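Local structure of non-toxic crystal protein (2D42) at residues A38-R43 / L169-S174; S76-Y81 / D137-Q142; F149-G154 / E243-H248; I178-R183 / Y190-Q195. The protein is of unknown function and non-toxic, although this parasporal crystal protein closely resembles beta-pore-forming toxins of the aerolysin and epsilon-toxin type in structure. All coordinates share one frame; numbering follows the deposited sequence.

How the contacts relate
Following the chain from its N terminus, 38-43 is the first segment met, and contact 1 closes its loop when 169-174 pairs with it. Contact 2 (76-81 with 137-142) opens and closes wholly within that loop. Segment 149-154 also lies there, but its partner 243-248 comes near the C terminus, so contact 3 crosses contact 1. Contact 4, a local hairpin of 178-183 and 190-195, follows contact 1 and falls within the span of contact 3. Strand 150-185 serves contacts 1, 3 and 4, linking the two ends of an elongated molecule: the centres of contacts 3 and 4 lie about 90 Å apart. Contacts 2 and 3 touch where Phe77 CZ reaches Gly154 O (3.6 Å).

Contact 1: A38-R43 / L169-S174; sequences AGLDAR and LECVVS
Ala38, Asp41 and Ala42 meet Val172, Glu170 and Leu169 in an antiparallel strand pairing near the middle of the elongated molecule, where strand 36-43 lies along the long strand 150-185. Ala38 and Val172 form one hydrogen-bonded pair, with Val172 N only 2.6 Å from Ala38 O; Asp41 and Glu170 form another, with Glu170 N 2.8 Å from Asp41 O. Between them the register slips by one residue. Gly39, at a positive phi of 61°, turns the corner there, and Leu40 comes to lie opposite Cys171.

The two faces differ in character. On one, Ala42 CB touches Leu169 CD2 (3.6 Å) and Leu40 CD1 meets Cys171 CB (3.5 Å), and Tyr103 of strand 101-109 packs against both Leu40 and Ala42. On the other, Arg43, whose backbone bonds Val168, reaches diagonally across to Glu170, two residues farther along. Its CG stands between backbone N and carbonyl carbon (chi1 52°), and the chain then runs extended. NH2 forms a salt bridge with Glu170 OE1 at 2.6 Å, on the syn side but tilted out of the carboxylate plane, while NE adds a weak bond to the same oxygen at 3.0 Å. The guanidinium and carboxylate planes stand 70° apart. Asp41 OD2 lies 4.4 Å from Glu170 OE2, a like-charge proximity that the arginine would tend to offset. The whole illustrates an antiparallel ladder interrupted by a beta bulge.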
# COMPACT_ATOMS: atom_id res chain seq x y z
N ALA A 38 3.91 14.74 3.12
CA ALA A 38 4.93 14.28 2.20
C ALA A 38 5.68 13.05 2.71
O ALA A 38 5.57 12.69 3.89
CB ALA A 38 5.94 15.41 1.95
N GLY A 39 6.44 12.42 1.83
CA GLY A 39 7.22 11.26 2.21
C GLY A 39 6.37 10.11 2.70
O GLY A 39 6.71 9.45 3.68
N LEU A 40 5.25 9.87 2.03
CA LEU A 40 4.35 8.78 2.39
C LEU A 40 5.08 7.43 2.44
O LEU A 40 5.75 7.05 1.48
CB LEU A 40 3.23 8.70 1.38
CG LEU A 40 1.78 8.95 1.78
CD1 LEU A 40 1.67 9.73 3.07
CD2 LEU A 40 1.12 9.67 0.63
N ASP A 41 4.94 6.71 3.54
CA ASP A 41 5.59 5.41 3.66
C ASP A 41 4.69 4.43 4.41
O ASP A 41 3.95 4.80 5.32
CB ASP A 41 6.94 5.53 4.38
CG ASP A 41 7.90 4.40 4.01
OD1 ASP A 41 7.51 3.49 3.25
OD2 ASP A 41 9.06 4.44 4.47
N ALA A 42 4.76 3.16 4.02
CA ALA A 42 3.96 2.12 4.65
C ALA A 42 4.80 0.87 4.78
O ALA A 42 5.14 0.23 3.78
CB ALA A 42 2.73 1.84 3.81
N ARG A 43 5.14 0.52 6.01
CA ARG A 43 5.94 -0.67 6.23
C ARG A 43 5.16 -1.73 6.99
O ARG A 43 4.15 -1.43 7.64
CB ARG A 43 7.25 -0.32 6.96
CG ARG A 43 7.10 0.49 8.22
CD ARG A 43 8.46 1.10 8.61
NE ARG A 43 8.37 1.99 9.77
CZ ARG A 43 8.12 1.58 11.01
NH1 ARG A 43 7.95 0.29 11.27
NH2 ARG A 43 8.05 2.47 12.00
N LEU A 169 1.95 3.31 9.12
CA LEU A 169 1.93 4.35 8.11
C LEU A 169 2.71 5.56 8.59
O LEU A 169 2.56 5.98 9.73
CB LEU A 169 0.48 4.74 7.79
CG LEU A 169 -0.40 3.54 7.40
CD1 LEU A 169 -1.84 4.01 7.19
CD2 LEU A 169 0.15 2.86 6.14
N GLU A 170 3.55 6.10 7.72
CA GLU A 170 4.38 7.25 8.08
C GLU A 170 4.39 8.32 7.01
O GLU A 170 4.13 8.04 5.85
CB GLU A 170 5.81 6.78 8.34
CG GLU A 170 5.96 5.92 9.58
CD GLU A 170 7.33 5.28 9.69
OE1 GLU A 170 7.64 4.71 10.75
OE2 GLU A 170 8.10 5.32 8.71
N CYS A 171 4.67 9.55 7.42
CA CYS A 171 4.76 10.68 6.51
C CYS A 171 5.26 11.90 7.26
O CYS A 171 5.30 11.91 8.50
CB CYS A 171 3.40 10.98 5.85
SG CYS A 171 2.08 11.62 6.94
N VAL A 172 5.69 12.91 6.52
CA VAL A 172 6.17 14.14 7.11
C VAL A 172 5.09 15.20 6.94
O VAL A 172 4.49 15.32 5.87
CB VAL A 172 7.46 14.63 6.42
CG1 VAL A 172 7.87 15.99 6.99
CG2 VAL A 172 8.58 13.61 6.60
N VAL A 173 4.82 15.94 8.01
CA VAL A 173 3.82 16.99 7.97
C VAL A 173 4.53 18.32 8.23
O VAL A 173 5.30 18.44 9.18
CB VAL A 173 2.74 16.75 9.04
CG1 VAL A 173 1.86 17.97 9.20
CG2 VAL A 173 1.91 15.54 8.64
N SER A 174 4.27 19.30 7.37
CA SER A 174 4.90 20.61 7.50
C SER A 174 4.08 21.68 6.77
O SER A 174 3.03 21.39 6.21
CB SER A 174 6.31 20.55 6.91
OG SER A 174 6.26 20.16 5.55

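Contact 2: S76-Y81 / D137-Q142; sequences SFSNAY and DFRDSQ
Phe138 and Tyr81 mark the close-packed side of this antiparallel pairing between strands 71-94 and 129-146. With CG beside its backbone N (chi1 -62°), the Phe138 ring presents its CD2-CE2 edge to Tyr81 CB, which lies in the ring plane 3.8 Å from CE2. Phe138 CB rests 3.6 Å from Asn79 O. Phe77 CB sits 3.5 Å from Asp140 O, and the Phe77 ring stacks on Tyr156 of strand 150-185. The same tyrosine, together with Thr236, bonds OD2 of Asp140, so this carboxylate has polar partners on the inner face.

The opposite face is looser and turned to solvent. Here Ser76, Ser78 and Ala80 stand opposite Ser141, Arg139 and Asp137, with little between them beyond the approach of Asp137 OD1 to Ala80 CB (3.6 Å). A water 3.0 Å from Ser78 OG also donates weakly to Phe138 O, and lies over one face of the Arg139 guanidinium.

Four backbone hydrogen bonds join the strands, the shortest from Phe77 N to Asp140 O (2.7 Å). The chemistry is thus amphipathic: aromatic rings and a bonded acid inward, hydroxyls and charges outward, consistent with the serine- and threonine-rich strands of aerolysin-type toxins.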
# COMPACT_ATOMS: atom_id res chain seq x y z
N SER A 76 5.93 -24.80 -24.05
CA SER A 76 6.24 -23.40 -23.82
C SER A 76 4.98 -22.72 -23.28
O SER A 76 3.99 -22.56 -23.99
CB SER A 76 6.69 -22.73 -25.11
OG SER A 76 6.77 -21.33 -24.91
N PHE A 77 5.04 -22.31 -22.01
CA PHE A 77 3.91 -21.67 -21.35
C PHE A 77 4.10 -20.18 -21.12
O PHE A 77 5.19 -19.70 -20.83
CB PHE A 77 3.66 -22.34 -20.00
CG PHE A 77 3.16 -23.75 -20.09
CD1 PHE A 77 1.86 -24.01 -20.53
CD2 PHE A 77 3.96 -24.81 -19.69
CE1 PHE A 77 1.37 -25.32 -20.57
CE2 PHE A 77 3.48 -26.12 -19.72
CZ PHE A 77 2.19 -26.38 -20.16
N SER A 78 2.99 -19.45 -21.22
CA SER A 78 2.95 -18.02 -21.00
C SER A 78 1.57 -17.71 -20.45
O SER A 78 0.58 -17.82 -21.16
CB SER A 78 3.16 -17.25 -22.30
OG SER A 78 2.85 -15.88 -22.12
N ASN A 79 1.50 -17.31 -19.19
CA ASN A 79 0.21 -17.01 -18.61
C ASN A 79 0.30 -15.76 -17.73
O ASN A 79 1.14 -15.66 -16.84
CB ASN A 79 -0.26 -18.24 -17.82
CG ASN A 79 -0.33 -19.51 -18.70
OD1 ASN A 79 -1.30 -19.73 -19.44
ND2 ASN A 79 0.71 -20.32 -18.64
N ALA A 80 -0.55 -14.79 -18.03
CA ALA A 80 -0.58 -13.53 -17.29
C ALA A 80 -1.62 -13.63 -16.18
O ALA A 80 -2.81 -13.50 -16.44
CB ALA A 80 -0.91 -12.37 -18.23
N TYR A 81 -1.15 -13.86 -14.96
CA TYR A 81 -2.02 -14.00 -13.80
C TYR A 81 -2.15 -12.70 -13.02
O TYR A 81 -1.16 -12.01 -12.77
CB TYR A 81 -1.47 -15.09 -12.86
CG TYR A 81 -2.53 -15.69 -11.96
CD1 TYR A 81 -3.50 -16.54 -12.48
CD2 TYR A 81 -2.57 -15.38 -10.60
CE1 TYR A 81 -4.51 -17.08 -11.66
CE2 TYR A 81 -3.56 -15.91 -9.77
CZ TYR A 81 -4.53 -16.76 -10.31
OH TYR A 81 -5.53 -17.27 -9.51
N ASP A 137 3.55 -11.80 -15.37
CA ASP A 137 3.65 -12.55 -16.63
C ASP A 137 4.53 -13.78 -16.45
O ASP A 137 5.75 -13.72 -16.60
CB ASP A 137 4.25 -11.67 -17.74
CG ASP A 137 3.39 -10.46 -18.05
OD1 ASP A 137 2.23 -10.63 -18.48
OD2 ASP A 137 3.87 -9.32 -17.88
N PHE A 138 3.92 -14.91 -16.14
CA PHE A 138 4.67 -16.14 -15.95
C PHE A 138 4.95 -16.83 -17.27
O PHE A 138 4.04 -17.17 -18.03
CB PHE A 138 3.91 -17.08 -15.01
CG PHE A 138 3.70 -16.51 -13.63
CD1 PHE A 138 4.78 -16.34 -12.77
CD2 PHE A 138 2.43 -16.11 -13.21
CE1 PHE A 138 4.60 -15.78 -11.50
CE2 PHE A 138 2.24 -15.55 -11.95
CZ PHE A 138 3.33 -15.39 -11.09
N ARG A 139 6.24 -17.02 -17.55
CA ARG A 139 6.68 -17.67 -18.78
C ARG A 139 7.66 -18.77 -18.38
O ARG A 139 8.63 -18.52 -17.66
CB ARG A 139 7.39 -16.67 -19.70
CG ARG A 139 6.55 -15.48 -20.15
CD ARG A 139 7.28 -14.70 -21.26
NE ARG A 139 6.57 -13.48 -21.67
CZ ARG A 139 6.51 -12.37 -20.94
NH1 ARG A 139 5.85 -11.31 -21.38
NH2 ARG A 139 7.13 -12.31 -19.76
N ASP A 140 7.39 -19.99 -18.84
CA ASP A 140 8.25 -21.12 -18.55
C ASP A 140 8.15 -22.14 -19.66
O ASP A 140 7.17 -22.18 -20.41
CB ASP A 140 7.85 -21.78 -17.22
CG ASP A 140 8.19 -20.92 -16.02
OD1 ASP A 140 9.38 -20.81 -15.69
OD2 ASP A 140 7.27 -20.35 -15.41
N SER A 141 9.18 -22.98 -19.78
CA SER A 141 9.18 -24.01 -20.80
C SER A 141 9.77 -25.27 -20.20
O SER A 141 10.42 -25.22 -19.16
CB SER A 141 10.01 -23.58 -22.01
OG SER A 141 11.39 -23.58 -21.71
N GLN A 142 9.54 -26.39 -20.86
CA GLN A 142 10.05 -27.67 -20.38
C GLN A 142 10.25 -28.63 -21.53
O GLN A 142 9.32 -28.89 -22.30
CB GLN A 142 9.07 -28.29 -19.38
CG GLN A 142 9.41 -29.72 -18.97
CD GLN A 142 10.62 -29.80 -18.07
OE1 GLN A 142 10.62 -29.26 -16.97
NE2 GLN A 142 11.67 -30.46 -18.54
O HOH W 1 3.21 -14.21 -19.67

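Contact 3: F149-G154 / E243-H248; sequences FHRATG and EPLPGH
His150 and Arg151 face Pro244 and Glu243 in a short antiparallel ladder at one tip of the molecule. His150 with Pro244 is a non-hydrogen-bonded pair, CA atoms 4.1 Å apart, so the proline's missing N-H costs the pairing nothing. Arg151 and Glu243 bond in both directions, with Arg151 N 2.8 Å from Glu243 O. Past the proline, Leu245 N still reaches Phe149 O (2.8 Å), although Phe149 precedes its strand and Leu245 follows the end of its own.

The side chains extend the grip. Phe149 and His248 form an offset stack, ring centroids 4.1 Å apart and planes at 17°. The offset is such that CB of Phe149, rather than its ring, sits over the centre of the imidazole, 3.5 Å from the His248 centroid in a CH-pi contact. Pro244 CB makes a second, over one face of the His150 ring. Arg151 bends at chi3 (63°), which brings its guanidinium back over the partner segment: Leu245 CD2 lies over one face, 3.6 Å from NH2. NH1 meets Glu243 OE1 at 3.2 Å in a salt bridge with a weak, bent hydrogen bond; the guanidinium and carboxylate planes are nearly perpendicular (89°).

His150 ND1 is bonded to Pro148 O. Strand 150-185 also pairs here with strand 54-65, through His150 with Asn65 and Ala152 with Ile63, and is therefore flanked by strands 54-65 and 219-244; Thr64 touches both Arg151 and Leu245.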
# COMPACT_ATOMS: atom_id res chain seq x y z
N PHE A 149 4.91 -44.48 -28.72
CA PHE A 149 3.58 -44.84 -28.24
C PHE A 149 3.27 -44.40 -26.80
O PHE A 149 2.66 -45.14 -26.03
CB PHE A 149 3.39 -46.35 -28.40
CG PHE A 149 3.53 -46.83 -29.82
CD1 PHE A 149 2.50 -46.62 -30.74
CD2 PHE A 149 4.69 -47.48 -30.25
CE1 PHE A 149 2.63 -47.06 -32.06
CE2 PHE A 149 4.82 -47.92 -31.57
CZ PHE A 149 3.79 -47.71 -32.47
N HIS A 150 3.70 -43.19 -26.47
CA HIS A 150 3.47 -42.59 -25.16
C HIS A 150 2.91 -41.18 -25.34
O HIS A 150 2.99 -40.60 -26.43
CB HIS A 150 4.79 -42.46 -24.39
CG HIS A 150 5.21 -43.70 -23.67
ND1 HIS A 150 5.52 -44.88 -24.32
CD2 HIS A 150 5.40 -43.94 -22.35
CE1 HIS A 150 5.88 -45.79 -23.44
NE2 HIS A 150 5.82 -45.25 -22.23
N ARG A 151 2.34 -40.62 -24.28
CA ARG A 151 1.82 -39.26 -24.34
C ARG A 151 2.43 -38.53 -23.15
O ARG A 151 2.63 -39.13 -22.09
CB ARG A 151 0.29 -39.22 -24.24
CG ARG A 151 -0.25 -39.39 -22.83
CD ARG A 151 -1.68 -38.86 -22.71
NE ARG A 151 -2.61 -39.60 -23.55
CZ ARG A 151 -2.90 -40.89 -23.38
NH1 ARG A 151 -2.33 -41.58 -22.40
NH2 ARG A 151 -3.75 -41.50 -24.20
N ALA A 152 2.74 -37.25 -23.35
CA ALA A 152 3.30 -36.44 -22.28
C ALA A 152 2.29 -35.36 -21.94
O ALA A 152 1.82 -34.63 -22.81
CB ALA A 152 4.62 -35.80 -22.71
N THR A 153 1.93 -35.27 -20.67
CA THR A 153 0.98 -34.26 -20.24
C THR A 153 1.69 -33.27 -19.35
O THR A 153 2.12 -33.61 -18.24
CB THR A 153 -0.19 -34.90 -19.48
OG1 THR A 153 -0.86 -35.81 -20.36
CG2 THR A 153 -1.17 -33.84 -19.02
N GLY A 154 1.86 -32.06 -19.86
CA GLY A 154 2.52 -31.02 -19.09
C GLY A 154 1.51 -30.11 -18.41
O GLY A 154 0.68 -29.50 -19.07
N GLU A 243 3.12 -41.34 -20.12
CA GLU A 243 2.50 -42.65 -20.00
C GLU A 243 2.26 -43.30 -21.35
O GLU A 243 2.11 -42.63 -22.37
CB GLU A 243 1.17 -42.52 -19.24
CG GLU A 243 0.17 -41.59 -19.90
CD GLU A 243 -0.96 -41.20 -18.96
OE1 GLU A 243 -1.90 -40.51 -19.42
OE2 GLU A 243 -0.91 -41.56 -17.77
N PRO A 244 2.23 -44.65 -21.38
CA PRO A 244 2.01 -45.39 -22.62
C PRO A 244 0.58 -45.29 -23.12
O PRO A 244 -0.37 -45.16 -22.33
CB PRO A 244 2.38 -46.82 -22.22
CG PRO A 244 1.92 -46.89 -20.80
CD PRO A 244 2.44 -45.57 -20.24
N LEU A 245 0.42 -45.34 -24.43
CA LEU A 245 -0.90 -45.28 -25.04
C LEU A 245 -1.50 -46.68 -24.97
O LEU A 245 -0.78 -47.67 -25.04
CB LEU A 245 -0.78 -44.84 -26.50
CG LEU A 245 -0.07 -43.51 -26.74
CD1 LEU A 245 0.11 -43.29 -28.23
CD2 LEU A 245 -0.87 -42.37 -26.12
N PRO A 246 -2.83 -46.78 -24.81
CA PRO A 246 -3.52 -48.07 -24.73
C PRO A 246 -2.93 -49.11 -25.69
O PRO A 246 -2.81 -48.87 -26.89
CB PRO A 246 -4.95 -47.70 -25.08
CG PRO A 246 -5.10 -46.36 -24.43
CD PRO A 246 -3.80 -45.66 -24.80
N GLY A 247 -2.56 -50.27 -25.14
CA GLY A 247 -1.99 -51.33 -25.95
C GLY A 247 -0.47 -51.27 -25.99
O GLY A 247 0.16 -51.83 -26.90
N HIS A 248 0.11 -50.60 -25.01
CA HIS A 248 1.56 -50.46 -24.92
C HIS A 248 1.99 -50.43 -23.45
O HIS A 248 1.15 -50.36 -22.56
CB HIS A 248 2.01 -49.18 -25.63
CG HIS A 248 1.65 -49.13 -27.08
ND1 HIS A 248 2.30 -49.89 -28.03
CD2 HIS A 248 0.68 -48.45 -27.74
CE1 HIS A 248 1.76 -49.67 -29.22
NE2 HIS A 248 0.77 -48.80 -29.07

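Contact 4: I178-R183 / Y190-Q195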
# COMPACT_ATOMS: atom_id res chain seq x y z
N ILE A 178 -2.88 29.92 8.25
CA ILE A 178 -3.14 31.34 8.42
C ILE A 178 -4.35 31.46 9.33
O ILE A 178 -5.36 30.80 9.11
CB ILE A 178 -3.49 32.04 7.08
CG1 ILE A 178 -2.30 31.97 6.12
CG2 ILE A 178 -3.88 33.49 7.35
CD1 ILE A 178 -1.03 32.63 6.64
N ILE A 179 -4.23 32.29 10.36
CA ILE A 179 -5.33 32.49 11.29
C ILE A 179 -5.68 33.97 11.39
O ILE A 179 -4.81 34.82 11.59
CB ILE A 179 -4.98 31.97 12.69
CG1 ILE A 179 -4.61 30.49 12.62
CG2 ILE A 179 -6.17 32.18 13.62
CD1 ILE A 179 -4.13 29.90 13.95
N ARG A 180 -6.97 34.27 11.25
CA ARG A 180 -7.45 35.64 11.33
C ARG A 180 -8.18 35.90 12.64
O ARG A 180 -9.12 35.19 12.99
CB ARG A 180 -8.40 35.92 10.16
CG ARG A 180 -7.73 35.82 8.82
CD ARG A 180 -8.66 36.21 7.69
NE ARG A 180 -7.88 36.70 6.57
CZ ARG A 180 -7.17 37.82 6.59
NH1 ARG A 180 -7.14 38.56 7.69
NH2 ARG A 180 -6.45 38.17 5.54
N TYR A 181 -7.75 36.93 13.35
CA TYR A 181 -8.35 37.33 14.62
C TYR A 181 -8.68 38.81 14.55
O TYR A 181 -8.15 39.54 13.71
CB TYR A 181 -7.36 37.19 15.77
CG TYR A 181 -6.67 35.86 15.92
CD1 TYR A 181 -7.30 34.80 16.56
CD2 TYR A 181 -5.35 35.70 15.50
CE1 TYR A 181 -6.62 33.61 16.80
CE2 TYR A 181 -4.66 34.52 15.73
CZ TYR A 181 -5.30 33.47 16.39
OH TYR A 181 -4.62 32.31 16.64
N TYR A 182 -9.54 39.26 15.45
CA TYR A 182 -9.84 40.68 15.50
C TYR A 182 -10.25 41.14 16.88
O TYR A 182 -10.74 40.35 17.70
CB TYR A 182 -10.91 41.07 14.49
CG TYR A 182 -12.26 40.43 14.69
CD1 TYR A 182 -12.54 39.19 14.12
CD2 TYR A 182 -13.26 41.07 15.42
CE1 TYR A 182 -13.79 38.60 14.27
CE2 TYR A 182 -14.52 40.49 15.57
CZ TYR A 182 -14.77 39.25 14.99
OH TYR A 182 -16.01 38.67 15.12
N ARG A 183 -10.00 42.41 17.14
CA ARG A 183 -10.36 43.06 18.38
C ARG A 183 -11.44 44.06 18.03
O ARG A 183 -11.22 44.95 17.21
CB ARG A 183 -9.18 43.82 18.98
CG ARG A 183 -8.24 43.02 19.84
CD ARG A 183 -7.19 43.96 20.40
NE ARG A 183 -7.79 44.98 21.27
CZ ARG A 183 -7.40 46.25 21.30
NH1 ARG A 183 -6.43 46.67 20.50
NH2 ARG A 183 -7.98 47.11 22.14
N TYR A 190 -12.93 47.90 14.41
CA TYR A 190 -12.17 46.74 14.84
C TYR A 190 -10.78 46.80 14.24
O TYR A 190 -10.50 47.60 13.34
CB TYR A 190 -12.86 45.46 14.36
CG TYR A 190 -12.88 45.32 12.85
CD1 TYR A 190 -11.79 44.77 12.17
CD2 TYR A 190 -13.97 45.78 12.09
CE1 TYR A 190 -11.78 44.70 10.77
CE2 TYR A 190 -13.96 45.71 10.69
CZ TYR A 190 -12.86 45.17 10.04
OH TYR A 190 -12.84 45.11 8.67
N THR A 191 -9.91 45.97 14.77
CA THR A 191 -8.55 45.86 14.26
C THR A 191 -8.37 44.36 14.09
O THR A 191 -8.77 43.57 14.95
CB THR A 191 -7.54 46.45 15.26
OG1 THR A 191 -6.21 46.23 14.77
CG2 THR A 191 -7.70 45.83 16.64
N GLU A 192 -7.82 43.96 12.96
CA GLU A 192 -7.61 42.56 12.65
C GLU A 192 -6.15 42.15 12.84
O GLU A 192 -5.23 42.90 12.50
CB GLU A 192 -8.06 42.29 11.21
CG GLU A 192 -7.96 40.84 10.77
CD GLU A 192 -8.54 40.62 9.38
OE1 GLU A 192 -8.10 41.31 8.43
OE2 GLU A 192 -9.43 39.76 9.22
N ILE A 193 -5.95 40.97 13.42
CA ILE A 193 -4.62 40.43 13.65
C ILE A 193 -4.46 39.17 12.80
O ILE A 193 -5.10 38.15 13.06
CB ILE A 193 -4.38 40.03 15.12
CG1 ILE A 193 -4.60 41.22 16.05
CG2 ILE A 193 -2.96 39.50 15.29
CD1 ILE A 193 -6.06 41.52 16.36
N VAL A 194 -3.61 39.24 11.77
CA VAL A 194 -3.39 38.08 10.92
C VAL A 194 -2.10 37.41 11.35
O VAL A 194 -1.04 38.04 11.39
CB VAL A 194 -3.27 38.47 9.44
CG1 VAL A 194 -3.18 37.22 8.58
CG2 VAL A 194 -4.47 39.30 9.03
N GLN A 195 -2.20 36.13 11.68
CA GLN A 195 -1.04 35.37 12.13
C GLN A 195 -0.74 34.19 11.20
O GLN A 195 -1.65 33.48 10.77
CB GLN A 195 -1.32 34.87 13.56
CG GLN A 195 -0.37 33.79 14.08
CD GLN A 195 -0.83 33.16 15.40
OE1 GLN A 195 -1.99 32.76 15.56
NE2 GLN A 195 0.09 33.04 16.35
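Tyr181 turns its CG beside its own backbone N (chi1 -52°), whereas Gln195 sends CG away from its backbone N (chi1 166°) and then runs extended; these choices bring two residues that are not register partners together across a beta hairpin. Strand 150-185 and strand 189-198 form its arms. The Tyr181 hydroxyl donates to Gln195 OE1 at 2.9 Å, nearly in line with the amide C=O, and OE1 lies at the edge of the phenol ring, in its plane. Ring and amide planes are 57° apart. Ile179 CG2 lies over one face of the same ring, and helix 5-19 covers this side of the hairpin: Tyr16 meets both Tyr181 and Gln195, while Leu9 and Tyr12 touch Ile179.

On the other side the diagonal pairing is ionic. Arg180 extends to set NH1 3.0 Å from Glu192 OE1 in a salt bridge, and OE2 and CD of Glu192 are no farther away, so NH1 stands over the face of the carboxylate rather than in its plane. Val194, the register partner of Arg180, lies alongside it, its CG1 over one face of the guanidinium and its CG2 a tight 3.1 Å from NH1. Arg180 NE has a weak bond to Tyr28 OH of strand 23-29, which pairs with 178-183 along its other edge.

Nearer the turn, Arg183 CB packs on Thr191 CG2 at 3.4 Å. Six backbone hydrogen bonds complete the ladder; the shortest, from Ile193 N to Tyr181 O, spans 2.6 Å, its donor standing well above the carbonyl plane.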